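Local coordinates for protein exopolygalacturonase (PDB 2UVF) that hydrolyses pectin-derived polygalacturonate from the chain end as a family 28 glycoside hydrolase, probably in the periplasm, and binds digalacturonic acid, at residues P154-V159 with G186-I191. Numbering follows the deposited sequence.
Sequences PQIVNV and GCRVEI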
# COMPACT_ATOMS: atom_id res chain seq x y z
N PRO A 154 -12.91 25.68 -4.39
CA PRO A 154 -12.25 25.91 -3.10
C PRO A 154 -11.51 27.26 -2.96
O PRO A 154 -11.20 27.92 -3.97
CB PRO A 154 -11.22 24.78 -3.05
CG PRO A 154 -10.82 24.62 -4.46
CD PRO A 154 -12.10 24.78 -5.24
N GLN A 155 -11.23 27.66 -1.72
CA GLN A 155 -10.37 28.80 -1.45
C GLN A 155 -8.93 28.42 -1.78
O GLN A 155 -8.29 27.69 -1.03
CB GLN A 155 -10.46 29.22 0.02
CG GLN A 155 -9.67 30.49 0.34
CD GLN A 155 -9.04 30.51 1.74
OE1 GLN A 155 -9.31 29.65 2.58
NE2 GLN A 155 -8.20 31.52 1.98
N ILE A 156 -8.42 28.92 -2.90
CA ILE A 156 -7.03 28.67 -3.27
C ILE A 156 -6.11 29.44 -2.34
O ILE A 156 -6.33 30.63 -2.09
CB ILE A 156 -6.72 29.05 -4.75
CG1 ILE A 156 -7.68 28.33 -5.73
CG2 ILE A 156 -5.24 28.80 -5.10
CD1 ILE A 156 -7.84 26.80 -5.50
N VAL A 157 -5.11 28.75 -1.79
CA VAL A 157 -4.08 29.35 -0.96
C VAL A 157 -2.74 28.93 -1.53
O VAL A 157 -2.42 27.74 -1.55
CB VAL A 157 -4.18 28.90 0.53
CG1 VAL A 157 -3.09 29.53 1.37
CG2 VAL A 157 -5.56 29.19 1.13
N ASN A 158 -1.95 29.88 -2.00
CA ASN A 158 -0.66 29.58 -2.61
C ASN A 158 0.44 29.85 -1.59
O ASN A 158 0.47 30.92 -0.98
CB ASN A 158 -0.49 30.40 -3.90
CG ASN A 158 0.84 30.15 -4.60
OD1 ASN A 158 1.83 29.76 -3.99
ND2 ASN A 158 0.86 30.40 -5.91
N VAL A 159 1.34 28.89 -1.39
CA VAL A 159 2.39 29.01 -0.36
C VAL A 159 3.41 30.11 -0.68
O VAL A 159 4.18 30.53 0.20
CB VAL A 159 3.14 27.66 -0.04
CG1 VAL A 159 2.18 26.59 0.45
CG2 VAL A 159 3.98 27.17 -1.22
N GLY A 186 -12.23 23.77 3.68
CA GLY A 186 -12.46 23.60 2.24
C GLY A 186 -11.40 24.23 1.34
O GLY A 186 -11.53 24.21 0.11
N CYS A 187 -10.33 24.76 1.95
CA CYS A 187 -9.22 25.35 1.21
C CYS A 187 -8.48 24.32 0.35
O CYS A 187 -8.69 23.11 0.47
CB CYS A 187 -8.24 26.06 2.16
SG CYS A 187 -7.56 25.09 3.57
N ARG A 188 -7.64 24.82 -0.55
CA ARG A 188 -6.64 24.01 -1.22
C ARG A 188 -5.34 24.80 -1.19
O ARG A 188 -5.23 25.86 -1.81
CB ARG A 188 -7.07 23.69 -2.66
CG ARG A 188 -6.04 22.86 -3.44
CD ARG A 188 -6.43 22.71 -4.90
NE ARG A 188 -7.71 22.02 -5.01
CZ ARG A 188 -8.61 22.20 -5.98
NH1 ARG A 188 -8.40 23.06 -6.98
NH2 ARG A 188 -9.74 21.51 -5.94
N VAL A 189 -4.36 24.29 -0.45
CA VAL A 189 -3.02 24.88 -0.42
C VAL A 189 -2.24 24.39 -1.64
O VAL A 189 -2.13 23.19 -1.85
CB VAL A 189 -2.27 24.53 0.90
CG1 VAL A 189 -0.90 25.19 0.96
CG2 VAL A 189 -3.09 24.94 2.09
N GLU A 190 -1.72 25.32 -2.45
CA GLU A 190 -0.96 24.99 -3.66
C GLU A 190 0.54 25.18 -3.44
O GLU A 190 0.97 26.23 -2.97
CB GLU A 190 -1.38 25.86 -4.86
CG GLU A 190 -2.88 26.13 -5.02
CD GLU A 190 -3.62 25.09 -5.85
OE1 GLU A 190 -3.14 23.94 -5.97
OE2 GLU A 190 -4.70 25.44 -6.39
N ILE A 191 1.32 24.15 -3.80
CA ILE A 191 2.78 24.26 -3.95
C ILE A 191 3.10 24.17 -5.45
O ILE A 191 3.22 23.05 -5.99
CB ILE A 191 3.52 23.12 -3.18
CG1 ILE A 191 3.19 23.17 -1.67
CG2 ILE A 191 5.03 23.18 -3.44
CD1 ILE A 191 3.54 21.93 -0.91
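Ile156 and Arg188 form a parallel beta bridge, as do Val157 with Val189 and Asn158 with Glu190. Four backbone hydrogen bonds join segments 154-159 and 186-191. Val157 takes part in two: its N donates to Arg188 O, and its O accepts from Glu190 N at 2.7 Å. Arg188 N reaches Gln155 O from above the carbonyl plane, 38° out of it. Val159 N closes the ladder on Glu190 O.

The side chain of Glu190 can be followed outward. Its CB lies 3.9 Å from Val157 O. With chi1 at -40°, CG sits beside the backbone N and the chain runs back toward the start of its strand. CG meets Ile156 CG2 at 3.6 Å. A bend at chi2 then turns CD aside, 4.1 Å from Ile156 CG2. OE2 comes near both Ile156 CG2 and CD1, the latter at 3.5 Å. OE1 is hydrogen-bonded to Asn210 of strand 207-211.

On this same face Arg188 runs out straight through chi1 and chi2. It then bends at chi3 (-61°), which turns its guanidinium back to Pro154. Pro154 CG lies over the centre of one guanidinium face, 3.5 Å above the plane.

Val157 and Val189 point to the other face, where Val159 and Cys187 add to an apolar cluster. Val157 CG2 packs on Cys187 CB, and Val159 CG1 presses on Val189 CG1 at 3.4 Å, tighter than usual. Cys187 is also tied to Cys183 by a disulfide.

Both strands lie at the N-terminal end of the parallel beta-helix. The chemistry divides by face. Apolar side chains pack against Ala179 of helix 173-181. On the charged face, Asn210 holds Glu190, and Arg188 NH2 is salt-bridged to Asp49 and Glu50 in the fibronectin type III region.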